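Local coordinates for putative secreted protein (Streptomyces sp. SirexAA-E, PDB 4PEY), which hydrolyses laminarin and laminarioligosaccharides as an exo-beta-1,3-glucanase of glycoside hydrolase family 55, giving glucose and laminaribiose, at residues Val291-Gln296 / Thr314-Asn319; Leu285-Gly290 / Thr305-Leu310; Asp330-Ala335 / Asn364-Gln369; Arg43-Asn48 / Phe73-Ala78. The protein carries 1 engineered substitution. All coordinates share one frame; numbering follows the deposited sequence.

Contact 4 comes first along the chain: in the N-terminal beta-helical domain, it closes the loop between the end of helix 34-45 and the residues leading into strand 75-79. The other three lie in the second beta-helical domain. Contacts 2 and 1 cross, because 285-290 runs on into 291-296 before 305-310 and then 314-319 come back beside them, so two consecutive strands of one coil pair with two of the next. Contact 3 opens afterwards and closes the loop from 330-335 to 364-369; its strand 333-335 lies beside strand 306-309 of contact 2. Contact 4 meets contact 2 where Ser76 touches Leu310, a point at which the two domains pack together.

Contact 1 of 4, residues Val291-Gln296 / Thr314-Asn319; sequences VYHVDQ and TIIPDN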
loop_
_atom_site.group_PDB
_atom_site.type_symbol
_atom_site.label_atom_id
_atom_site.label_comp_id
_atom_site.label_asym_id
_atom_site.label_seq_id
_atom_site.Cartn_x
_atom_site.Cartn_y
_atom_site.Cartn_z
ATOM N N VAL A 291 1.683 -11.330 15.179
ATOM C CA VAL A 291 1.571 -9.995 15.732
ATOM C C VAL A 291 2.651 -9.824 16.784
ATOM O O VAL A 291 2.722 -10.597 17.753
ATOM C CB VAL A 291 0.174 -9.748 16.336
ATOM C CG1 VAL A 291 0.102 -8.372 16.987
ATOM C CG2 VAL A 291 -0.900 -9.888 15.265
ATOM N N TYR A 292 3.478 -8.802 16.591
ATOM C CA TYR A 292 4.669 -8.576 17.406
ATOM C C TYR A 292 4.601 -7.271 18.192
ATOM O O TYR A 292 4.700 -6.202 17.610
ATOM C CB TYR A 292 5.915 -8.567 16.507
ATOM C CG TYR A 292 6.053 -9.820 15.690
ATOM C CD1 TYR A 292 5.506 -9.913 14.409
ATOM C CD2 TYR A 292 6.702 -10.926 16.210
ATOM C CE1 TYR A 292 5.621 -11.083 13.667
ATOM C CE2 TYR A 292 6.822 -12.087 15.481
ATOM C CZ TYR A 292 6.283 -12.162 14.210
ATOM O OH TYR A 292 6.416 -13.335 13.504
ATOM N N HIS A 293 4.440 -7.361 19.509
ATOM C CA HIS A 293 4.540 -6.178 20.363
ATOM C C HIS A 293 6.008 -5.862 20.616
ATOM O O HIS A 293 6.801 -6.763 20.891
ATOM C CB HIS A 293 3.816 -6.388 21.700
ATOM C CG HIS A 293 2.325 -6.386 21.585
ATOM N ND1 HIS A 293 1.555 -5.284 21.895
ATOM C CD2 HIS A 293 1.461 -7.346 21.178
ATOM C CE1 HIS A 293 0.280 -5.566 21.685
ATOM N NE2 HIS A 293 0.197 -6.814 21.253
ATOM N N VAL A 294 6.374 -4.589 20.529
ATOM C CA VAL A 294 7.737 -4.176 20.848
ATOM C C VAL A 294 7.719 -3.069 21.912
ATOM O O VAL A 294 6.865 -2.184 21.887
ATOM C CB VAL A 294 8.506 -3.699 19.581
ATOM C CG1 VAL A 294 8.699 -4.852 18.610
ATOM C CG2 VAL A 294 7.801 -2.531 18.895
ATOM N N ASP A 295 8.646 -3.130 22.867
ATOM C CA ASP A 295 8.683 -2.126 23.930
ATOM C C ASP A 295 9.723 -1.041 23.654
ATOM O O ASP A 295 9.886 -0.103 24.434
ATOM C CB ASP A 295 8.938 -2.782 25.291
ATOM C CG ASP A 295 10.292 -3.442 25.391
ATOM O OD1 ASP A 295 10.977 -3.608 24.361
ATOM O OD2 ASP A 295 10.671 -3.813 26.523
ATOM N N GLN A 296 10.420 -1.186 22.534
ATOM C CA GLN A 296 11.343 -0.166 22.043
ATOM C C GLN A 296 11.347 -0.242 20.521
ATOM O O GLN A 296 10.950 -1.261 19.954
ATOM C CB GLN A 296 12.754 -0.366 22.605
ATOM C CG GLN A 296 13.405 -1.654 22.148
ATOM C CD GLN A 296 14.796 -1.852 22.720
ATOM O OE1 GLN A 296 15.763 -1.251 22.251
ATOM N NE2 GLN A 296 14.902 -2.701 23.738
ATOM N N THR A 314 2.575 -8.139 11.647
ATOM C CA THR A 314 2.133 -6.889 12.232
ATOM C C THR A 314 2.982 -6.514 13.432
ATOM O O THR A 314 3.277 -7.364 14.270
ATOM C CB THR A 314 0.648 -6.996 12.651
ATOM O OG1 THR A 314 -0.147 -7.206 11.480
ATOM C CG2 THR A 314 0.162 -5.738 13.380
ATOM N N ILE A 315 3.362 -5.238 13.506
ATOM C CA ILE A 315 4.128 -4.724 14.630
ATOM C C ILE A 315 3.287 -3.728 15.420
ATOM O O ILE A 315 2.756 -2.776 14.847
ATOM C CB ILE A 315 5.422 -4.035 14.166
ATOM C CG1 ILE A 315 6.287 -5.022 13.381
ATOM C CG2 ILE A 315 6.184 -3.474 15.362
ATOM C CD1 ILE A 315 7.341 -4.368 12.532
ATOM N N ILE A 316 3.154 -3.958 16.727
ATOM C CA ILE A 316 2.460 -3.018 17.600
ATOM C C ILE A 316 3.462 -2.413 18.574
ATOM O O ILE A 316 4.056 -3.131 19.382
ATOM C CB ILE A 316 1.324 -3.682 18.404
ATOM C CG1 ILE A 316 0.224 -4.201 17.467
ATOM C CG2 ILE A 316 0.741 -2.699 19.433
ATOM C CD1 ILE A 316 -0.793 -5.090 18.186
ATOM N N PRO A 317 3.662 -1.090 18.498
ATOM C CA PRO A 317 4.553 -0.438 19.461
ATOM C C PRO A 317 3.831 -0.182 20.785
ATOM O O PRO A 317 2.785 0.479 20.819
ATOM C CB PRO A 317 4.930 0.868 18.756
ATOM C CG PRO A 317 3.701 1.193 17.925
ATOM C CD PRO A 317 3.093 -0.143 17.523
ATOM N N ASP A 318 4.380 -0.722 21.866
ATOM C CA ASP A 318 3.846 -0.468 23.202
ATOM C C ASP A 318 4.458 0.801 23.786
ATOM O O ASP A 318 5.449 1.319 23.258
ATOM C CB ASP A 318 4.129 -1.647 24.141
ATOM C CG ASP A 318 3.459 -2.937 23.696
ATOM O OD1 ASP A 318 2.486 -2.890 22.907
ATOM O OD2 ASP A 318 3.901 -4.008 24.161
ATOM N N ASN A 319 3.867 1.294 24.876
ATOM C CA ASN A 319 4.463 2.375 25.669
ATOM C C ASN A 319 4.742 3.648 24.877
ATOM O O ASN A 319 5.610 4.444 25.247
ATOM C CB ASN A 319 5.775 1.907 26.319
ATOM C CG ASN A 319 5.637 0.582 27.032
ATOM O OD1 ASN A 319 4.576 0.245 27.555
ATOM N ND2 ASN A 319 6.711 -0.187 27.043
HETATM O O HOH W 1 9.199 1.401 26.489
#
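Strands 291-294 and 314-317 pair in parallel on successive coils of the second beta-helical domain, and a histidine-carboxylate bond extends the pairing beyond them. Tyr292 carries the middle of the ladder: its N donates to Thr314 O (2.7 Å), and its O accepts from Ile316 N (2.9 Å). Val294 continues the pattern, with its N on Ile316 O and its O receiving Asp318 N.

On the His293 face, CG stands anti to the carbonyl carbon (chi1 -72°), which lays the ring alongside Ile316. Ile316 CB sits over one ring face, 4.1 Å from the centroid, and Ile316 CD1 reaches on to Val291 CG1 at 3.6 Å. Asp318 meets the ring at its edge instead: His293 ND1 donates in the ring plane to the syn lone pair of OD1 (2.8 Å, 176° at the hydrogen). This bond would probably favour a proton on ND1. On the reverse face Val294 CG2 packs against Ile315 CG2 at 4.0 Å.

Past the strands, one water joins Asp295 O to Asn319 ND2. Arg54, from the N-terminal domain, touches Val291 and bonds Thr314 OG1. Such in-register parallel pairing between coils is characteristic of a beta-helix.

Contact 2 of 4, residues Leu285-Gly290 / Thr305-Leu310; sequences LLFTPG and TVALGL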
loop_
_atom_site.group_PDB
_atom_site.type_symbol
_atom_site.label_atom_id
_atom_site.label_comp_id
_atom_site.label_asym_id
_atom_site.label_seq_id
_atom_site.Cartn_x
_atom_site.Cartn_y
_atom_site.Cartn_z
ATOM N N LEU A 285 16.033 -9.299 8.145
ATOM C CA LEU A 285 14.867 -9.658 8.955
ATOM C C LEU A 285 13.771 -10.272 8.099
ATOM O O LEU A 285 13.362 -9.683 7.102
ATOM C CB LEU A 285 14.311 -8.427 9.682
ATOM C CG LEU A 285 15.261 -7.762 10.688
ATOM C CD1 LEU A 285 14.644 -6.483 11.236
ATOM C CD2 LEU A 285 15.616 -8.712 11.830
ATOM N N LEU A 286 13.303 -11.454 8.492
ATOM C CA LEU A 286 12.133 -12.080 7.883
ATOM C C LEU A 286 11.063 -12.250 8.945
ATOM O O LEU A 286 11.210 -13.097 9.833
ATOM C CB LEU A 286 12.487 -13.440 7.266
ATOM C CG LEU A 286 11.349 -14.128 6.505
ATOM C CD1 LEU A 286 11.029 -13.367 5.223
ATOM C CD2 LEU A 286 11.695 -15.583 6.205
ATOM N N PHE A 287 10.003 -11.441 8.875
ATOM C CA PHE A 287 8.926 -11.529 9.852
ATOM C C PHE A 287 7.909 -12.576 9.414
ATOM O O PHE A 287 7.171 -12.383 8.444
ATOM C CB PHE A 287 8.229 -10.170 10.054
ATOM C CG PHE A 287 9.087 -9.134 10.725
ATOM C CD1 PHE A 287 9.995 -8.387 9.992
ATOM C CD2 PHE A 287 8.978 -8.899 12.092
ATOM C CE1 PHE A 287 10.782 -7.424 10.609
ATOM C CE2 PHE A 287 9.766 -7.946 12.708
ATOM C CZ PHE A 287 10.664 -7.207 11.969
ATOM N N THR A 288 7.864 -13.691 10.130
ATOM C CA THR A 288 6.869 -14.716 9.845
ATOM C C THR A 288 5.497 -14.184 10.290
ATOM O O THR A 288 5.428 -13.240 11.085
ATOM C CB THR A 288 7.220 -16.045 10.552
ATOM O OG1 THR A 288 7.194 -15.873 11.974
ATOM C CG2 THR A 288 8.605 -16.513 10.131
ATOM N N PRO A 289 4.400 -14.765 9.770
ATOM C CA PRO A 289 3.082 -14.181 10.056
ATOM C C PRO A 289 2.726 -14.239 11.531
ATOM O O PRO A 289 2.737 -15.305 12.144
ATOM C CB PRO A 289 2.119 -15.047 9.232
ATOM C CG PRO A 289 2.997 -15.725 8.197
ATOM C CD PRO A 289 4.296 -15.946 8.897
ATOM N N GLY A 290 2.420 -13.078 12.095
ATOM C CA GLY A 290 2.037 -12.994 13.486
ATOM C C GLY A 290 1.932 -11.547 13.896
ATOM O O GLY A 290 2.074 -10.652 13.066
ATOM N N THR A 305 19.850 -3.468 4.421
ATOM C CA THR A 305 19.078 -4.419 5.212
ATOM C C THR A 305 17.692 -4.614 4.616
ATOM O O THR A 305 16.977 -3.636 4.367
ATOM C CB THR A 305 18.914 -3.961 6.677
ATOM O OG1 THR A 305 20.196 -3.749 7.272
ATOM C CG2 THR A 305 18.171 -5.009 7.488
ATOM N N VAL A 306 17.325 -5.874 4.390
ATOM C CA VAL A 306 15.974 -6.239 3.989
ATOM C C VAL A 306 15.151 -6.582 5.229
ATOM O O VAL A 306 15.586 -7.371 6.066
ATOM C CB VAL A 306 15.975 -7.450 3.022
ATOM C CG1 VAL A 306 14.548 -7.880 2.674
ATOM C CG2 VAL A 306 16.748 -7.121 1.753
ATOM N N ALA A 307 13.966 -5.986 5.345
ATOM C CA ALA A 307 13.039 -6.329 6.408
ATOM C C ALA A 307 11.737 -6.712 5.726
ATOM O O ALA A 307 10.962 -5.846 5.311
ATOM C CB ALA A 307 12.841 -5.167 7.372
ATOM N N LEU A 308 11.530 -8.020 5.592
ATOM C CA LEU A 308 10.469 -8.571 4.755
ATOM C C LEU A 308 9.437 -9.299 5.591
ATOM O O LEU A 308 9.791 -10.207 6.345
ATOM C CB LEU A 308 11.069 -9.532 3.717
ATOM C CG LEU A 308 10.119 -10.286 2.776
ATOM C CD1 LEU A 308 9.291 -9.318 1.925
ATOM C CD2 LEU A 308 10.908 -11.272 1.898
ATOM N N GLY A 309 8.168 -8.913 5.460
ATOM C CA GLY A 309 7.101 -9.577 6.183
ATOM C C GLY A 309 6.318 -10.557 5.324
ATOM O O GLY A 309 6.133 -10.343 4.124
ATOM N N LEU A 310 5.866 -11.636 5.957
ATOM C CA LEU A 310 4.978 -12.619 5.346
ATOM C C LEU A 310 3.621 -12.576 6.037
ATOM O O LEU A 310 3.545 -12.280 7.225
ATOM C CB LEU A 310 5.569 -14.033 5.459
ATOM C CG LEU A 310 7.003 -14.241 4.971
ATOM C CD1 LEU A 310 7.480 -15.666 5.261
ATOM C CD2 LEU A 310 7.097 -13.928 3.487
#
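Four backbone hydrogen bonds join Leu285 and Phe287 to the strand beside them. Leu285 N donates to Val306 O (2.9 Å), and Leu285 O takes Leu308 N at the same length; both are almost straight. Phe287 N then reaches Leu308 O (2.8 Å), and Phe287 O receives Leu310 N. Leu286 uses its own N and O on the far side, towards Tyr264 and Val266, which puts strand 284-287 between two neighbours.

Working outward, each face of the pair has its own apolar packing. On one, Leu286 and Leu308 lie side by side and point the same way. With Leu286 CG anti to the backbone N (chi1 -175°), CD1 swings across the strand to Leu308 CD2 (3.9 Å) and also touches Leu310 CG (4.1 Å). On the other face Leu285 CB meets Ala307 CB at 4.3 Å, and the Phe287 ring turns its edge to that same methyl. Gly309, opposite Phe287, adds no side chain there; Ile298 and Val266 also pack on the Phe287 side chain.

At the turn, the Pro289 ring crosses Leu310, with CG 4.1 Å from Leu310 CB and CA 3.4 Å from Leu310 O. A glycine in place of Pro289 would remove the ring, which is likely to open a gap beside Leu310 CB and let the bend into Gly290 flex.

Parallel, in-register strands of consecutive coils, with like positions packing on one another, are characteristic of a beta-helix, the architecture of both domains in this family.

Contact 3 of 4, residues Asp330-Ala335 / Asn364-Gln369; sequences DGVKVA and NPTSLQ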
loop_
_atom_site.group_PDB
_atom_site.type_symbol
_atom_site.label_atom_id
_atom_site.label_comp_id
_atom_site.label_asym_id
_atom_site.label_seq_id
_atom_site.Cartn_x
_atom_site.Cartn_y
_atom_site.Cartn_z
ATOM N N ASP A 330 21.996 3.821 3.067
ATOM C CA ASP A 330 21.534 3.389 1.747
ATOM C C ASP A 330 20.756 2.077 1.791
ATOM O O ASP A 330 21.026 1.214 2.626
ATOM C CB ASP A 330 22.709 3.149 0.790
ATOM C CG ASP A 330 23.454 4.410 0.374
ATOM O OD1 ASP A 330 23.073 5.554 0.697
ATOM O OD2 ASP A 330 24.452 4.223 -0.343
ATOM N N GLY A 331 19.826 1.918 0.855
ATOM C CA GLY A 331 19.384 0.602 0.418
ATOM C C GLY A 331 18.548 -0.257 1.346
ATOM O O GLY A 331 18.413 -1.458 1.117
ATOM N N VAL A 332 17.969 0.325 2.388
ATOM C CA VAL A 332 17.123 -0.476 3.266
ATOM C C VAL A 332 15.801 -0.736 2.546
ATOM O O VAL A 332 15.271 0.149 1.878
ATOM C CB VAL A 332 16.909 0.224 4.628
ATOM C CG1 VAL A 332 15.779 -0.420 5.425
ATOM C CG2 VAL A 332 18.210 0.188 5.419
ATOM N N LYS A 333 15.301 -1.963 2.644
ATOM C CA LYS A 333 14.092 -2.364 1.939
ATOM C C LYS A 333 13.104 -2.943 2.935
ATOM O O LYS A 333 13.232 -4.098 3.363
ATOM C CB LYS A 333 14.427 -3.379 0.834
ATOM C CG LYS A 333 15.451 -2.828 -0.169
ATOM C CD LYS A 333 16.073 -3.899 -1.062
ATOM C CE LYS A 333 17.245 -3.336 -1.874
ATOM N NZ LYS A 333 18.529 -3.211 -1.102
ATOM N N VAL A 334 12.132 -2.122 3.323
ATOM C CA VAL A 334 11.080 -2.541 4.243
ATOM C C VAL A 334 9.890 -2.954 3.403
ATOM O O VAL A 334 9.476 -2.205 2.519
ATOM C CB VAL A 334 10.679 -1.418 5.218
ATOM C CG1 VAL A 334 9.658 -1.920 6.226
ATOM C CG2 VAL A 334 11.910 -0.867 5.926
ATOM N N ALA A 335 9.355 -4.149 3.643
ATOM C CA ALA A 335 8.331 -4.690 2.749
ATOM C C ALA A 335 7.326 -5.585 3.452
ATOM O O ALA A 335 7.715 -6.505 4.173
ATOM C CB ALA A 335 8.991 -5.476 1.611
ATOM N N ASN A 364 21.228 4.126 -4.497
ATOM C CA ASN A 364 20.704 2.980 -3.761
ATOM C C ASN A 364 19.786 3.462 -2.637
ATOM O O ASN A 364 20.185 3.501 -1.470
ATOM C CB ASN A 364 21.861 2.134 -3.203
ATOM C CG ASN A 364 21.396 0.828 -2.594
ATOM O OD1 ASN A 364 20.299 0.354 -2.883
ATOM N ND2 ASN A 364 22.236 0.230 -1.754
ATOM N N PRO A 365 18.557 3.860 -2.994
ATOM C CA PRO A 365 17.667 4.457 -1.998
ATOM C C PRO A 365 17.101 3.459 -1.009
ATOM O O PRO A 365 17.144 2.248 -1.230
ATOM C CB PRO A 365 16.541 5.056 -2.847
ATOM C CG PRO A 365 16.569 4.298 -4.119
ATOM C CD PRO A 365 18.008 3.958 -4.357
ATOM N N THR A 366 16.560 3.984 0.082
ATOM C CA THR A 366 15.737 3.184 0.976
ATOM C C THR A 366 14.302 3.213 0.463
ATOM O O THR A 366 13.855 4.228 -0.091
ATOM C CB THR A 366 15.850 3.707 2.425
ATOM O OG1 THR A 366 17.106 3.272 2.960
ATOM C CG2 THR A 366 14.716 3.190 3.324
ATOM N N SER A 367 13.594 2.091 0.610
ATOM C CA SER A 367 12.203 2.018 0.183
ATOM C C SER A 367 11.286 1.429 1.245
ATOM O O SER A 367 11.709 0.602 2.062
ATOM C CB SER A 367 12.078 1.190 -1.105
ATOM O OG SER A 367 12.643 -0.110 -0.955
ATOM N N LEU A 368 10.035 1.894 1.223
ATOM C CA LEU A 368 8.917 1.275 1.927
ATOM C C LEU A 368 7.970 0.718 0.878
ATOM O O LEU A 368 7.529 1.459 -0.000
ATOM C CB LEU A 368 8.163 2.280 2.806
ATOM C CG LEU A 368 8.915 3.096 3.852
ATOM C CD1 LEU A 368 7.920 3.969 4.612
ATOM C CD2 LEU A 368 9.672 2.195 4.803
ATOM N N GLN A 369 7.663 -0.574 0.957
ATOM C CA GLN A 369 6.769 -1.220 -0.006
ATOM C C GLN A 369 5.749 -2.099 0.701
ATOM O O GLN A 369 6.131 -2.925 1.524
ATOM C CB GLN A 369 7.569 -2.057 -1.001
ATOM C CG GLN A 369 8.382 -1.217 -1.951
ATOM C CD GLN A 369 9.270 -2.053 -2.837
ATOM O OE1 GLN A 369 10.216 -2.691 -2.364
ATOM N NE2 GLN A 369 8.975 -2.056 -4.137
HETATM O O HOH W 2 23.054 5.559 -2.710
HETATM O O HOH W 3 24.857 1.733 -1.406
HETATM O O HOH W 4 20.207 -2.342 -3.202
HETATM O O HOH W 5 11.158 -2.063 0.136
#
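Val332 O receives Ser367 N at 2.9 Å, beginning a parallel ladder that goes on through Val334: its N donates to Ser367 O (3.0 Å), and its O accepts Gln369 N. One step earlier a side chain stands in for the backbone. Thr366 OG1 lies anti to its carbonyl carbon (chi1 -77°), and this brings the hydroxyl oxygen to Val332 N at 3.1 Å; CB of Val332 packs against the same oxygen.

Gly331 sits where the Asn364 amide presses in, with OD1 3.4 Å from Gly331 CA. Its backbone is at positive phi, and a CB would collide with Asn364 ND2. Gly331 N makes a weak bond to Asn364 O. Lys333 bends back so that NZ donates to Gly331 O (2.8 Å) and, through a water, reaches Asn364 OD1. A second water links Asp330 OD2 to Asn364 ND2, which also donates to Asn304 OD1, while Asp330 OD1 is hydrogen-bonded to His361.

On the Val334 face, CB of Val334 and CD2 of Leu368 touch at 3.8 Å, side by side. Strand 333-335 is flanked on its other edge by strand 306-309, and strand 367-375 by 395-397. Leu324 and Val326 of strand 324-326 cover Val334 and Val332, and Arg220 of strand 210-220 bonds Pro365 O and Ser367 OG.

Contact 4 of 4, residues Arg43-Asn48 / Phe73-Ala78; sequences RKQESN and FYTSIA
Gln45 holds the backbone of Phe73 at both its N and its O, and these hydrogen bonds carry the contact. Phe73 N donates to Gln45 O at 3.1 Å, coming from above the carbonyl plane; Asn48 N reaches the same oxygen from the opposite face, closing a type I turn from Gln45 to Asn48. In return, the side chain bends at its second torsion (chi2 -51°) and brings NE2 round to Phe73 O (3.0 Å, 166° at the hydrogen), again from above the carbonyl plane but lying in the plane of its own amide. The other end of that amide is used as well: Asn48 ND2 donates to Gln45 OE1 at 3.1 Å, which fixes the rotation of the Gln45 group.

The aromatic contacts are to carbonyl oxygens. Gln45 O lies in the plane of the Phe73 ring at its edge, and Glu46 O stands 3.4 Å from CD1 there. Asn48 O touches Phe73 CB and, at 3.4 Å, the Tyr74 edge atom CE2. Arg110 and Arg54 make cation-pi contacts with Phe73 and Tyr74, and Trp99 packs edge-to-face on Phe73.

Beyond these, van der Waals contact is slight: Gln45 CG lies against Thr75 OG1. With an alanine replacing Gln45, Phe73 O would probably lose the amide donor and Asn48 ND2 its acceptor, leaving the turn freer to shift.

The side chain of Glu46 is about 5 Å from a bound glucose unit. Hydrogen bonds to backbone atoms hold the contact: one buried glutamine, through its backbone O and side-chain amide, ties the C-terminal part of helix 34-45 and the turn after it to the entry of strand 75-79.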
loop_
_atom_site.group_PDB
_atom_site.type_symbol
_atom_site.label_atom_id
_atom_site.label_comp_id
_atom_site.label_asym_id
_atom_site.label_seq_id
_atom_site.Cartn_x
_atom_site.Cartn_y
_atom_site.Cartn_z
ATOM N N ARG A 43 -12.219 -19.949 5.467
ATOM C CA ARG A 43 -13.390 -19.956 6.349
ATOM C C ARG A 43 -13.101 -19.191 7.639
ATOM O O ARG A 43 -13.949 -18.441 8.126
ATOM C CB ARG A 43 -13.834 -21.388 6.678
ATOM C CG ARG A 43 -14.527 -22.113 5.525
ATOM C CD ARG A 43 -15.287 -23.361 5.998
ATOM N NE ARG A 43 -14.423 -24.330 6.672
ATOM C CZ ARG A 43 -13.722 -25.275 6.050
ATOM N NH1 ARG A 43 -12.966 -26.112 6.751
ATOM N NH2 ARG A 43 -13.774 -25.387 4.728
ATOM N N LYS A 44 -11.894 -19.364 8.171
ATOM C CA LYS A 44 -11.495 -18.665 9.388
ATOM C C LYS A 44 -11.232 -17.178 9.159
ATOM O O LYS A 44 -11.476 -16.367 10.053
ATOM C CB LYS A 44 -10.248 -19.316 9.995
ATOM C CG LYS A 44 -10.507 -20.679 10.607
ATOM C CD LYS A 44 -9.250 -21.258 11.238
ATOM C CE LYS A 44 -8.161 -21.513 10.205
ATOM N NZ LYS A 44 -7.000 -22.249 10.794
ATOM N N GLN A 45 -10.749 -16.817 7.968
ATOM C CA GLN A 45 -10.272 -15.451 7.722
ATOM C C GLN A 45 -11.229 -14.565 6.930
ATOM O O GLN A 45 -11.044 -13.349 6.883
ATOM C CB GLN A 45 -8.924 -15.483 6.993
ATOM C CG GLN A 45 -7.790 -16.018 7.854
ATOM C CD GLN A 45 -7.722 -15.308 9.194
ATOM O OE1 GLN A 45 -8.124 -15.848 10.229
ATOM N NE2 GLN A 45 -7.240 -14.081 9.179
ATOM N N GLU A 46 -12.244 -15.175 6.321
ATOM C CA GLU A 46 -13.173 -14.461 5.445
ATOM C C GLU A 46 -13.719 -13.154 6.037
ATOM O O GLU A 46 -13.666 -12.104 5.390
ATOM C CB GLU A 46 -14.347 -15.375 5.075
ATOM C CG GLU A 46 -15.382 -14.711 4.184
ATOM C CD GLU A 46 -16.488 -15.660 3.777
ATOM O OE1 GLU A 46 -16.674 -16.696 4.446
ATOM O OE2 GLU A 46 -17.180 -15.370 2.786
ATOM N N SER A 47 -14.239 -13.207 7.256
ATOM C CA SER A 47 -14.795 -12.001 7.862
ATOM C C SER A 47 -14.002 -11.578 9.094
ATOM O O SER A 47 -14.491 -10.807 9.923
ATOM C CB SER A 47 -16.267 -12.209 8.227
ATOM O OG SER A 47 -16.420 -13.292 9.123
ATOM N N ASN A 48 -12.775 -12.077 9.205
ATOM C CA ASN A 48 -11.933 -11.799 10.374
ATOM C C ASN A 48 -11.191 -10.471 10.222
ATOM O O ASN A 48 -9.962 -10.439 10.166
ATOM C CB ASN A 48 -10.946 -12.955 10.578
ATOM C CG ASN A 48 -10.368 -13.002 11.979
ATOM O OD1 ASN A 48 -10.703 -12.181 12.839
ATOM N ND2 ASN A 48 -9.503 -13.980 12.220
ATOM N N PHE A 73 -8.989 -12.059 5.024
ATOM C CA PHE A 73 -8.153 -11.093 5.729
ATOM C C PHE A 73 -6.822 -11.708 6.161
ATOM O O PHE A 73 -6.750 -12.902 6.452
ATOM C CB PHE A 73 -8.877 -10.544 6.964
ATOM C CG PHE A 73 -9.966 -9.556 6.642
ATOM C CD1 PHE A 73 -11.284 -9.972 6.491
ATOM C CD2 PHE A 73 -9.660 -8.207 6.463
ATOM C CE1 PHE A 73 -12.284 -9.055 6.190
ATOM C CE2 PHE A 73 -10.649 -7.288 6.163
ATOM C CZ PHE A 73 -11.965 -7.709 6.023
ATOM N N TYR A 74 -5.785 -10.870 6.197
ATOM C CA TYR A 74 -4.460 -11.228 6.720
ATOM C C TYR A 74 -3.934 -12.535 6.144
ATOM O O TYR A 74 -3.332 -13.349 6.846
ATOM C CB TYR A 74 -4.483 -11.314 8.249
ATOM C CG TYR A 74 -5.074 -10.103 8.930
ATOM C CD1 TYR A 74 -4.392 -8.887 8.964
ATOM C CD2 TYR A 74 -6.321 -10.174 9.539
ATOM C CE1 TYR A 74 -4.941 -7.773 9.598
ATOM C CE2 TYR A 74 -6.880 -9.070 10.164
ATOM C CZ TYR A 74 -6.185 -7.875 10.195
ATOM O OH TYR A 74 -6.759 -6.794 10.823
ATOM N N THR A 75 -4.145 -12.707 4.845
ATOM C CA THR A 75 -3.662 -13.874 4.134
ATOM C C THR A 75 -2.829 -13.405 2.945
ATOM O O THR A 75 -3.314 -12.629 2.123
ATOM C CB THR A 75 -4.833 -14.765 3.655
ATOM O OG1 THR A 75 -5.622 -15.163 4.787
ATOM C CG2 THR A 75 -4.314 -15.998 2.971
ATOM N N SER A 76 -1.573 -13.847 2.875
ATOM C CA SER A 76 -0.761 -13.640 1.682
ATOM C C SER A 76 -0.694 -14.945 0.907
ATOM O O SER A 76 -0.704 -16.029 1.500
ATOM C CB SER A 76 0.658 -13.168 2.032
ATOM O OG SER A 76 1.338 -14.113 2.841
ATOM N N ILE A 77 -0.633 -14.849 -0.417
ATOM C CA ILE A 77 -0.416 -16.043 -1.227
ATOM C C ILE A 77 0.652 -15.729 -2.259
ATOM O O ILE A 77 0.676 -14.638 -2.829
ATOM C CB ILE A 77 -1.728 -16.546 -1.895
ATOM C CG1 ILE A 77 -1.492 -17.876 -2.616
ATOM C CG2 ILE A 77 -2.324 -15.495 -2.831
ATOM C CD1 ILE A 77 -2.779 -18.586 -2.987
ATOM N N ALA A 78 1.570 -16.663 -2.462
ATOM C CA ALA A 78 2.664 -16.427 -3.392
ATOM C C ALA A 78 3.276 -17.713 -3.914
ATOM O O ALA A 78 3.192 -18.770 -3.278
ATOM C CB ALA A 78 3.753 -15.572 -2.727
#